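Local coordinates for protein 2-hydroxy-3-oxopropionate reductase (Polaromonas sp. JS666, PDB 4DLL) that probably reduces 2-hydroxy-3-oxopropionate (tartronate semialdehyde) to glycerate with a nicotinamide cofactor, through a Rossmann-type dinucleotide-binding domain, at residues V91-E96 with D122-T127; D147-G152 with S194-K199; T161-A166 with F183-H188. All coordinates share one frame; numbering follows the deposited sequence.

The three contacts step across one mixed sheet, strand 144-151 standing between contact 1 and strand 162-167. Contacts 1 and 2 have centres about 10 Å apart and are joined by a probable hydrogen bond, Thr148 N to Asp122 O at 2.8 Å. Contacts 2 and 3, about 9 Å between centres, share the strand pairing at Pro149 O and Met165 N, also 2.8 Å. Contacts 1 and 3, about 15 Å between centres, meet where Met123 reaches Phe183. Contact 1 borders what is probably the cofactor site, since its Met94 touches the putative GxGxxG region; a sulfate ion, probably from the crystallisation liquor, lies about 5 Å from the Glu96 side chain. Contacts 2 and 3 both touch the second subunit.

Contact 1. Residues V91-E96 with D122-T127; sequences VVSMLE and DMASIT
Ser93 O is the acceptor that ties 91-96 to 122-127. Met123 N donates to it in the carbonyl plane at 3.2 Å, with an N-H...O angle of 148°, and Ala124 N adds a weak second bond at 3.3 Å. The same Ala124 N is also held weakly by Asp122 OD1, so it has two weak acceptors, one from each segment. The tightest packing is at Ala124, whose CB presses on Leu95 O at 3.0 Å. Ser93 OG lies 3.5 Å from Asp122 OD1 and weakly accepts Leu95 N within its own segment. On the apolar flank, Met94 and Met123, both modelled as selenomethionine, run side by side in the same direction. Met94 CG lies anti to the carbonyl carbon (chi1 -67°) and the chain is extended beyond it, which carries CE to 3.7 Å from Met123 SE; Val92 CG1 meets that same SE at 4.0 Å. The loose end is exposed Glu96, whose CB points off the other segment and whose carboxylate forms a salt bridge with Arg62 instead. Ser93 and Asp122 pair as parallel neighbours at the C-terminal ends of strands 90-93 and 119-122, the edge at which Rossmann folds bind their dinucleotide.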
ATOM      1  N   VAL A  91      16.458   3.662  29.349  1.00 29.36           N
ATOM      2  CA  VAL A  91      15.433   2.675  29.676  1.00 28.82           C
ATOM      3  C   VAL A  91      14.420   2.581  28.535  1.00 28.86           C
ATOM      4  O   VAL A  91      13.807   3.574  28.167  1.00 29.43           O
ATOM      5  CB  VAL A  91      14.750   3.023  31.007  1.00 29.87           C
ATOM      6  CG1 VAL A  91      13.460   2.147  31.227  1.00 28.58           C
ATOM      7  CG2 VAL A  91      15.758   2.863  32.177  1.00 24.63           C
ATOM      8  N   VAL A  92      14.271   1.387  27.971  1.00 29.35           N
ATOM      9  CA  VAL A  92      13.372   1.153  26.854  1.00 29.11           C
ATOM     10  C   VAL A  92      12.127   0.411  27.328  1.00 30.39           C
ATOM     11  O   VAL A  92      12.235  -0.755  27.732  1.00 31.17           O
ATOM     12  CB  VAL A  92      14.071   0.335  25.762  1.00 28.85           C
ATOM     13  CG1 VAL A  92      13.190   0.201  24.542  1.00 26.49           C
ATOM     14  CG2 VAL A  92      15.415   0.993  25.391  1.00 26.88           C
ATOM     15  N   SER A  93      10.966   1.083  27.299  1.00 31.17           N
ATOM     16  CA  SER A  93       9.657   0.385  27.469  1.00 33.52           C
ATOM     17  C   SER A  93       9.070  -0.329  26.217  1.00 33.72           C
ATOM     18  O   SER A  93       8.860   0.259  25.163  1.00 32.81           O
ATOM     19  CB  SER A  93       8.596   1.315  28.107  1.00 33.06           C
ATOM     20  OG  SER A  93       7.279   0.902  27.745  1.00 37.25           O
HETATM   21  N   MSE A  94       8.761  -1.612  26.367  1.00 35.86           N
HETATM   22  CA  MSE A  94       8.089  -2.372  25.334  1.00 38.53           C
HETATM   23  C   MSE A  94       6.790  -2.935  25.919  1.00 40.77           C
HETATM   24  O   MSE A  94       6.362  -4.086  25.681  1.00 42.33           O
HETATM   25  CB  MSE A  94       9.024  -3.446  24.818  1.00 38.03           C
HETATM   26  CG  MSE A  94      10.211  -2.826  24.072  1.00 41.33           C
HETATM   27 SE   MSE A  94      11.402  -4.210  23.534  0.80 54.58          SE
HETATM   28  CE  MSE A  94      12.716  -3.254  22.410  1.00 43.65           C
ATOM     29  N   LEU A  95       6.164  -2.098  26.711  1.00 41.73           N
ATOM     30  CA  LEU A  95       4.962  -2.464  27.384  1.00 42.40           C
ATOM     31  C   LEU A  95       3.743  -2.319  26.441  1.00 43.59           C
ATOM     32  O   LEU A  95       3.870  -1.851  25.319  1.00 44.41           O
ATOM     33  CB  LEU A  95       4.838  -1.597  28.631  1.00 41.96           C
ATOM     34  CG  LEU A  95       6.019  -1.741  29.555  1.00 40.38           C
ATOM     35  CD1 LEU A  95       6.007  -0.665  30.602  1.00 39.92           C
ATOM     36  CD2 LEU A  95       5.962  -3.100  30.199  1.00 43.00           C
ATOM     37  N   GLU A  96       2.567  -2.734  26.914  1.00 45.00           N
ATOM     38  CA  GLU A  96       1.375  -2.895  26.061  1.00 45.94           C
ATOM     39  C   GLU A  96       0.680  -1.591  25.722  1.00 45.26           C
ATOM     40  O   GLU A  96       0.413  -1.308  24.551  1.00 45.35           O
ATOM     41  CB  GLU A  96       0.324  -3.803  26.739  1.00 46.72           C
ATOM     42  CG  GLU A  96       0.628  -5.304  26.713  1.00 50.40           C
ATOM     43  CD  GLU A  96       1.497  -5.780  27.911  1.00 56.08           C
ATOM     44  OE1 GLU A  96       1.634  -5.004  28.897  1.00 55.43           O
ATOM     45  OE2 GLU A  96       2.032  -6.932  27.848  1.00 57.70           O
ATOM     46  N   ASP A 122      10.030   5.325  24.907  1.00 35.02           N
ATOM     47  CA  ASP A 122       8.775   4.597  24.829  1.00 36.81           C
ATOM     48  C   ASP A 122       8.469   4.110  23.429  1.00 36.80           C
ATOM     49  O   ASP A 122       8.249   4.896  22.511  1.00 35.12           O
ATOM     50  CB  ASP A 122       7.585   5.345  25.435  1.00 37.10           C
ATOM     51  CG  ASP A 122       6.467   4.368  25.848  1.00 43.58           C
ATOM     52  OD1 ASP A 122       6.425   3.232  25.268  1.00 46.64           O
ATOM     53  OD2 ASP A 122       5.664   4.694  26.771  1.00 48.93           O
HETATM   54  N   MSE A 123       8.522   2.786  23.304  1.00 39.39           N
HETATM   55  CA  MSE A 123       8.198   2.045  22.091  1.00 42.12           C
HETATM   56  C   MSE A 123       6.812   1.485  22.163  1.00 43.05           C
HETATM   57  O   MSE A 123       6.248   1.181  21.145  1.00 45.75           O
HETATM   58  CB  MSE A 123       9.133   0.870  21.910  1.00 41.41           C
HETATM   59  CG  MSE A 123      10.539   1.306  21.765  1.00 43.81           C
HETATM   60 SE   MSE A 123      11.559  -0.104  20.885  1.00 51.40          SE
HETATM   61  CE  MSE A 123      12.704   1.223  19.731  1.00 28.78           C
ATOM     62  N   ALA A 124       6.261   1.313  23.348  1.00 45.52           N
ATOM     63  CA  ALA A 124       4.831   0.912  23.467  1.00 47.31           C
ATOM     64  C   ALA A 124       3.893   1.740  22.512  1.00 48.19           C
ATOM     65  O   ALA A 124       4.201   2.878  22.145  1.00 48.85           O
ATOM     66  CB  ALA A 124       4.409   1.062  24.881  1.00 47.07           C
ATOM     67  N   SER A 125       2.785   1.167  22.048  1.00 49.65           N
ATOM     68  CA  SER A 125       1.778   1.992  21.349  1.00 50.04           C
ATOM     69  C   SER A 125       0.915   2.674  22.437  1.00 49.74           C
ATOM     70  O   SER A 125       0.380   2.020  23.346  1.00 50.73           O
ATOM     71  CB  SER A 125       0.940   1.192  20.297  1.00 51.48           C
ATOM     72  OG  SER A 125       1.562   1.162  18.990  1.00 49.69           O
ATOM     73  N   ILE A 126       0.831   3.999  22.354  1.00 48.37           N
ATOM     74  CA  ILE A 126       0.408   4.852  23.476  1.00 46.52           C
ATOM     75  C   ILE A 126      -0.039   6.135  22.798  1.00 44.48           C
ATOM     76  O   ILE A 126       0.508   6.467  21.740  1.00 44.21           O
ATOM     77  CB  ILE A 126       1.617   5.028  24.478  1.00 47.18           C
ATOM     78  CG1 ILE A 126       1.408   4.150  25.698  1.00 47.72           C
ATOM     79  CG2 ILE A 126       1.836   6.456  24.970  1.00 46.21           C
ATOM     80  CD1 ILE A 126       2.292   4.545  26.860  1.00 50.36           C
ATOM     81  N   THR A 127      -1.042   6.843  23.333  1.00 41.01           N
ATOM     82  CA  THR A 127      -1.624   7.979  22.567  1.00 38.07           C
ATOM     83  C   THR A 127      -0.661   9.128  22.598  1.00 35.55           C
ATOM     84  O   THR A 127       0.035   9.276  23.604  1.00 37.02           O
ATOM     85  CB  THR A 127      -2.988   8.454  23.140  1.00 38.41           C
ATOM     86  OG1 THR A 127      -2.875   8.636  24.562  1.00 38.94           O
ATOM     87  CG2 THR A 127      -4.098   7.403  22.817  1.00 37.31           C
TER

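Contact 2. Residues D147-G152 with S194-K199; sequences DTPVSG and SGQLTK
The carboxylate of Asp147 is swung towards helix 194-222 by a first torsion that puts CG between the backbone N and the carbonyl carbon (chi1 48°), while Lys199 sends CG opposite its own N (chi1 -176°) and then bends at chi2, which lays its chain along Pro149. From this position Asp147 OD2 takes two N-H groups of the first helical turn: Gln196 N at 2.8 Å, approaching nearly along the C-O axis with an N-H...O angle of 153°, and Gly195 N, closer at 2.7 Å but bent and therefore weak. Its other oxygen, OD1, accepts Gly193 N.

Gly195 lets the backbones draw together, because a CB there would collide with Asp147 O. Beside it the Pro149 ring settles on the helix, its CG 3.3 Å from Gly195 O and 3.5 Å from Lys199 CB. The lysine slides past the ring in the opposite direction and ends with NZ 2.9 Å from Val150 O, donating in the carbonyl plane; Gln203 OE1 is a second, weak partner. Ser151 OG, next along the strand, bonds to Phe238 N of the second subunit. With an alanine here in place of Lys199, Val150 O is likely to lose this donor and a gap to open beside Pro149 CB, where the aliphatic stem now lies.

The chemistry differs at the two ends: a carboxylate gathers amide N-H groups at the helix start, where its negative charge should be favoured by the helix dipole, and Lys199 NZ meets a backbone carbonyl one turn later.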
ATOM      1  N   ASP A 147       9.564   9.346  22.201  1.00 29.20           N
ATOM      2  CA  ASP A 147       8.559   8.339  21.935  1.00 30.28           C
ATOM      3  C   ASP A 147       9.010   7.815  20.597  1.00 29.97           C
ATOM      4  O   ASP A 147       9.125   8.596  19.638  1.00 30.44           O
ATOM      5  CB  ASP A 147       7.084   8.884  21.961  1.00 29.78           C
ATOM      6  CG  ASP A 147       6.887  10.159  21.144  1.00 30.24           C
ATOM      7  OD1 ASP A 147       7.493  11.224  21.470  1.00 33.27           O
ATOM      8  OD2 ASP A 147       6.087  10.120  20.188  1.00 26.63           O
ATOM      9  N   THR A 148       9.356   6.530  20.580  1.00 28.59           N
ATOM     10  CA  THR A 148      10.053   5.928  19.471  1.00 28.44           C
ATOM     11  C   THR A 148       9.426   4.603  19.015  1.00 26.98           C
ATOM     12  O   THR A 148      10.069   3.528  19.087  1.00 27.57           O
ATOM     13  CB  THR A 148      11.602   5.782  19.753  1.00 29.15           C
ATOM     14  OG1 THR A 148      11.860   4.739  20.686  1.00 31.37           O
ATOM     15  CG2 THR A 148      12.184   7.086  20.309  1.00 29.88           C
ATOM     16  N   PRO A 149       8.153   4.656  18.562  1.00 25.35           N
ATOM     17  CA  PRO A 149       7.543   3.433  17.948  1.00 23.75           C
ATOM     18  C   PRO A 149       8.179   2.988  16.665  1.00 23.53           C
ATOM     19  O   PRO A 149       8.856   3.795  15.969  1.00 23.33           O
ATOM     20  CB  PRO A 149       6.110   3.855  17.665  1.00 23.91           C
ATOM     21  CG  PRO A 149       6.173   5.330  17.621  1.00 24.69           C
ATOM     22  CD  PRO A 149       7.207   5.767  18.590  1.00 23.07           C
ATOM     23  N   VAL A 150       7.955   1.719  16.360  1.00 22.66           N
ATOM     24  CA  VAL A 150       8.558   1.030  15.216  1.00 25.68           C
ATOM     25  C   VAL A 150       7.527   0.467  14.248  1.00 26.24           C
ATOM     26  O   VAL A 150       6.368   0.203  14.623  1.00 27.30           O
ATOM     27  CB  VAL A 150       9.572  -0.071  15.645  1.00 25.27           C
ATOM     28  CG1 VAL A 150      10.562   0.508  16.723  1.00 23.12           C
ATOM     29  CG2 VAL A 150       8.855  -1.350  16.159  1.00 26.61           C
ATOM     30  N   SER A 151       7.898   0.383  12.983  1.00 26.61           N
ATOM     31  CA  SER A 151       7.191  -0.505  12.064  1.00 26.82           C
ATOM     32  C   SER A 151       8.215  -1.490  11.454  1.00 28.76           C
ATOM     33  O   SER A 151       9.430  -1.209  11.445  1.00 29.34           O
ATOM     34  CB  SER A 151       6.438   0.305  11.003  1.00 25.84           C
ATOM     35  OG  SER A 151       5.642  -0.548  10.153  1.00 22.59           O
ATOM     36  N   GLY A 152       7.752  -2.651  10.996  1.00 30.25           N
ATOM     37  CA  GLY A 152       8.640  -3.618  10.372  1.00 32.67           C
ATOM     38  C   GLY A 152       8.581  -5.079  10.760  1.00 34.91           C
ATOM     39  O   GLY A 152       9.191  -5.917  10.053  1.00 35.91           O
ATOM     40  N   SER A 194       4.936  13.158  18.819  1.00 27.60           N
ATOM     41  CA  SER A 194       5.088  13.045  17.372  1.00 29.11           C
ATOM     42  C   SER A 194       5.354  11.624  16.801  1.00 28.83           C
ATOM     43  O   SER A 194       4.868  11.286  15.719  1.00 29.98           O
ATOM     44  CB  SER A 194       6.226  13.953  16.933  1.00 30.07           C
ATOM     45  OG  SER A 194       5.743  15.252  16.715  1.00 32.34           O
ATOM     46  N   GLY A 195       6.118  10.811  17.528  1.00 28.47           N
ATOM     47  CA  GLY A 195       6.410   9.463  17.135  1.00 26.64           C
ATOM     48  C   GLY A 195       5.107   8.718  17.222  1.00 27.39           C
ATOM     49  O   GLY A 195       4.733   8.039  16.277  1.00 25.50           O
ATOM     50  N   GLN A 196       4.399   8.826  18.349  1.00 26.91           N
ATOM     51  CA  GLN A 196       3.107   8.103  18.450  1.00 28.04           C
ATOM     52  C   GLN A 196       2.137   8.538  17.382  1.00 26.86           C
ATOM     53  O   GLN A 196       1.357   7.749  16.861  1.00 27.31           O
ATOM     54  CB  GLN A 196       2.449   8.226  19.820  1.00 27.84           C
ATOM     55  CG  GLN A 196       3.325   7.710  20.918  1.00 30.03           C
ATOM     56  CD  GLN A 196       3.523   6.196  20.876  1.00 33.78           C
ATOM     57  OE1 GLN A 196       4.374   5.657  21.588  1.00 40.27           O
ATOM     58  NE2 GLN A 196       2.767   5.515  20.041  1.00 29.46           N
ATOM     59  N   LEU A 197       2.229   9.795  17.011  1.00 27.89           N
ATOM     60  CA  LEU A 197       1.325  10.302  16.012  1.00 28.47           C
ATOM     61  C   LEU A 197       1.685   9.749  14.672  1.00 27.69           C
ATOM     62  O   LEU A 197       0.795   9.495  13.869  1.00 27.68           O
ATOM     63  CB  LEU A 197       1.377  11.817  16.012  1.00 29.92           C
ATOM     64  CG  LEU A 197       0.552  12.548  14.982  1.00 31.81           C
ATOM     65  CD1 LEU A 197      -0.756  12.944  15.647  1.00 33.16           C
ATOM     66  CD2 LEU A 197       1.363  13.749  14.507  1.00 32.09           C
ATOM     67  N   THR A 198       2.998   9.626  14.388  1.00 27.14           N
ATOM     68  CA  THR A 198       3.421   9.069  13.078  1.00 24.96           C
ATOM     69  C   THR A 198       3.082   7.601  13.115  1.00 24.26           C
ATOM     70  O   THR A 198       2.616   7.049  12.162  1.00 23.92           O
ATOM     71  CB  THR A 198       4.922   9.333  12.791  1.00 24.41           C
ATOM     72  OG1 THR A 198       5.122  10.732  12.811  1.00 21.29           O
ATOM     73  CG2 THR A 198       5.363   8.838  11.425  1.00 21.80           C
ATOM     74  N   LYS A 199       3.315   6.973  14.263  1.00 24.18           N
ATOM     75  CA  LYS A 199       2.826   5.639  14.453  1.00 23.39           C
ATOM     76  C   LYS A 199       1.315   5.418  14.085  1.00 21.13           C
ATOM     77  O   LYS A 199       1.009   4.409  13.445  1.00 18.28           O
ATOM     78  CB  LYS A 199       3.200   5.047  15.778  1.00 22.50           C
ATOM     79  CG  LYS A 199       2.766   3.547  15.970  1.00 22.09           C
ATOM     80  CD  LYS A 199       3.408   2.467  14.974  1.00 19.54           C
ATOM     81  CE  LYS A 199       3.351   1.039  15.598  1.00 20.65           C
ATOM     82  NZ  LYS A 199       3.449   0.052  14.529  1.00 27.23           N
TER

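Contact 3. Residues T161-A166 with F183-H188; sequences TLVIMA and FGRATH
Ile164 and Ala186 meet on one face of a parallel strand pair, and the isoleucine can be traced outward from there. Its CB rests 3.9 Å from Ala186 CB. CG1 lies opposite the carbonyl carbon (chi1 -57°), which turns the longer branch back towards the start of the neighbouring strand; CD1 at its tip reaches Gly184 N at 3.8 Å and Phe183 CB at 4.0 Å. Between the strands the backbones alternate as donor and acceptor: Ile164 N gives to Arg185 O and Thr187 N to Ile164 O, each at 2.9 Å, the latter nearly straight onto the carbonyl. Gly184 CA approaches Leu162 O at 3.1 Å as a C-H...O contact, and a side chain there would strike that oxygen. On the reverse face Val163 CG2 lies alongside Arg185 NH2 at 3.5 Å, and NH2 itself donates to Glu232 O of the second subunit. His188 turns a ring edge to Ala166 O, while its NE2 bonds to Gly168 O. Helix 170-183 connects these adjacent parallel strands in a beta-alpha-beta crossover: Phe173 of that helix packs on Ala166 and Ala186, Met46 of helix 43-52 touches Leu162 and Phe183, and antiparallel strand 144-151 borders 162-167 across from 184-190.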
ATOM      1  N   THR A 161      16.482  -3.783  10.487  1.00 28.54           N
ATOM      2  CA  THR A 161      15.964  -2.975   9.389  1.00 29.01           C
ATOM      3  C   THR A 161      14.525  -2.542   9.789  1.00 28.93           C
ATOM      4  O   THR A 161      13.659  -2.431   8.933  1.00 26.18           O
ATOM      5  CB  THR A 161      15.908  -3.792   8.057  1.00 29.01           C
ATOM      6  OG1 THR A 161      15.203  -4.995   8.333  1.00 31.81           O
ATOM      7  CG2 THR A 161      17.271  -4.194   7.618  1.00 29.64           C
ATOM      8  N   LEU A 162      14.288  -2.355  11.104  1.00 29.03           N
ATOM      9  CA  LEU A 162      13.047  -1.675  11.561  1.00 29.19           C
ATOM     10  C   LEU A 162      13.128  -0.259  11.045  1.00 28.96           C
ATOM     11  O   LEU A 162      14.184   0.224  10.667  1.00 27.25           O
ATOM     12  CB  LEU A 162      12.874  -1.668  13.087  1.00 26.76           C
ATOM     13  CG  LEU A 162      12.600  -3.077  13.651  1.00 29.19           C
ATOM     14  CD1 LEU A 162      12.539  -3.059  15.179  1.00 31.54           C
ATOM     15  CD2 LEU A 162      11.343  -3.836  13.077  1.00 26.85           C
ATOM     16  N   VAL A 163      11.957   0.347  10.988  1.00 28.66           N
ATOM     17  CA  VAL A 163      11.780   1.781  10.830  1.00 28.56           C
ATOM     18  C   VAL A 163      11.207   2.349  12.158  1.00 28.73           C
ATOM     19  O   VAL A 163      10.286   1.760  12.742  1.00 29.60           O
ATOM     20  CB  VAL A 163      10.929   1.939   9.548  1.00 29.30           C
ATOM     21  CG1 VAL A 163       9.683   2.744   9.710  1.00 24.30           C
ATOM     22  CG2 VAL A 163      11.827   2.244   8.364  1.00 29.06           C
ATOM     23  N   ILE A 164      11.843   3.397  12.676  1.00 27.85           N
ATOM     24  CA  ILE A 164      11.573   3.970  13.995  1.00 27.86           C
ATOM     25  C   ILE A 164      11.193   5.443  13.863  1.00 27.88           C
ATOM     26  O   ILE A 164      11.886   6.258  13.208  1.00 27.24           O
ATOM     27  CB  ILE A 164      12.796   3.835  14.957  1.00 28.79           C
ATOM     28  CG1 ILE A 164      13.221   2.393  15.121  1.00 29.45           C
ATOM     29  CG2 ILE A 164      12.535   4.445  16.338  1.00 29.35           C
ATOM     30  CD1 ILE A 164      14.776   2.247  15.236  1.00 31.65           C
HETATM   31  N   MSE A 165      10.069   5.780  14.470  1.00 26.21           N
HETATM   32  CA  MSE A 165       9.494   7.084  14.327  1.00 27.34           C
HETATM   33  C   MSE A 165       9.517   7.751  15.684  1.00 25.87           C
HETATM   34  O   MSE A 165       8.709   7.365  16.595  1.00 26.08           O
HETATM   35  CB  MSE A 165       8.017   6.976  13.878  1.00 27.56           C
HETATM   36  CG  MSE A 165       7.741   6.367  12.494  1.00 35.51           C
HETATM   37 SE   MSE A 165       6.091   5.204  12.777  1.00 43.47          SE
HETATM   38  CE  MSE A 165       7.113   3.755  13.426  1.00 35.47           C
ATOM     39  N   ALA A 166      10.357   8.768  15.792  1.00 24.83           N
ATOM     40  CA  ALA A 166      10.722   9.409  17.074  1.00 25.75           C
ATOM     41  C   ALA A 166      10.096  10.775  17.344  1.00 25.70           C
ATOM     42  O   ALA A 166      10.011  11.629  16.445  1.00 25.19           O
ATOM     43  CB  ALA A 166      12.299   9.486  17.206  1.00 26.53           C
ATOM     44  N   PHE A 183      18.669  -0.954  15.866  1.00 28.54           N
ATOM     45  CA  PHE A 183      17.377  -1.603  15.546  1.00 28.22           C
ATOM     46  C   PHE A 183      16.900  -1.303  14.142  1.00 27.07           C
ATOM     47  O   PHE A 183      16.244  -2.140  13.539  1.00 25.55           O
ATOM     48  CB  PHE A 183      16.287  -1.205  16.502  1.00 29.28           C
ATOM     49  CG  PHE A 183      16.649  -1.356  17.938  1.00 29.29           C
ATOM     50  CD1 PHE A 183      17.154  -2.553  18.417  1.00 32.46           C
ATOM     51  CD2 PHE A 183      16.440  -0.292  18.815  1.00 27.56           C
ATOM     52  CE1 PHE A 183      17.483  -2.687  19.775  1.00 34.92           C
ATOM     53  CE2 PHE A 183      16.764  -0.397  20.153  1.00 33.09           C
ATOM     54  CZ  PHE A 183      17.283  -1.604  20.649  1.00 34.33           C
ATOM     55  N   GLY A 184      17.239  -0.127  13.613  1.00 26.52           N
ATOM     56  CA  GLY A 184      16.883   0.127  12.220  1.00 27.44           C
ATOM     57  C   GLY A 184      17.159   1.525  11.810  1.00 27.92           C
ATOM     58  O   GLY A 184      18.059   2.151  12.334  1.00 29.00           O
ATOM     59  N   ARG A 185      16.415   2.013  10.834  1.00 28.16           N
ATOM     60  CA  ARG A 185      16.537   3.407  10.464  1.00 28.70           C
ATOM     61  C   ARG A 185      15.552   4.286  11.302  1.00 28.83           C
ATOM     62  O   ARG A 185      14.330   4.062  11.270  1.00 29.08           O
ATOM     63  CB  ARG A 185      16.300   3.564   8.953  1.00 28.14           C
ATOM     64  CG  ARG A 185      16.646   4.949   8.438  1.00 29.46           C
ATOM     65  CD  ARG A 185      16.298   5.122   6.910  1.00 31.41           C
ATOM     66  NE  ARG A 185      14.936   4.711   6.551  1.00 33.30           N
ATOM     67  CZ  ARG A 185      13.830   5.458   6.753  1.00 36.73           C
ATOM     68  NH1 ARG A 185      13.911   6.663   7.332  1.00 38.49           N
ATOM     69  NH2 ARG A 185      12.616   5.013   6.367  1.00 38.50           N
ATOM     70  N   ALA A 186      16.079   5.260  12.052  1.00 28.95           N
ATOM     71  CA  ALA A 186      15.235   6.153  12.864  1.00 28.33           C
ATOM     72  C   ALA A 186      15.159   7.512  12.225  1.00 28.34           C
ATOM     73  O   ALA A 186      16.140   7.995  11.624  1.00 27.10           O
ATOM     74  CB  ALA A 186      15.776   6.277  14.313  1.00 28.35           C
ATOM     75  N   THR A 187      13.986   8.124  12.360  1.00 26.58           N
ATOM     76  CA  THR A 187      13.675   9.410  11.790  1.00 27.54           C
ATOM     77  C   THR A 187      13.018  10.252  12.869  1.00 27.63           C
ATOM     78  O   THR A 187      12.022   9.829  13.550  1.00 27.03           O
ATOM     79  CB  THR A 187      12.671   9.257  10.620  1.00 27.53           C
ATOM     80  OG1 THR A 187      13.167   8.300   9.667  1.00 30.66           O
ATOM     81  CG2 THR A 187      12.426  10.576   9.906  1.00 30.18           C
ATOM     82  N   HIS A 188      13.525  11.458  12.996  1.00 27.08           N
ATOM     83  CA  HIS A 188      13.038  12.370  14.003  1.00 28.26           C
ATOM     84  C   HIS A 188      11.853  13.121  13.444  1.00 28.84           C
ATOM     85  O   HIS A 188      12.009  13.901  12.515  1.00 29.03           O
ATOM     86  CB  HIS A 188      14.153  13.304  14.495  1.00 27.42           C
ATOM     87  CG  HIS A 188      13.764  14.130  15.672  1.00 31.74           C
ATOM     88  ND1 HIS A 188      14.415  15.288  16.024  1.00 33.40           N
ATOM     89  CD2 HIS A 188      12.798  13.936  16.610  1.00 35.35           C
ATOM     90  CE1 HIS A 188      13.860  15.779  17.116  1.00 37.76           C
ATOM     91  NE2 HIS A 188      12.872  14.979  17.487  1.00 37.79           N
TER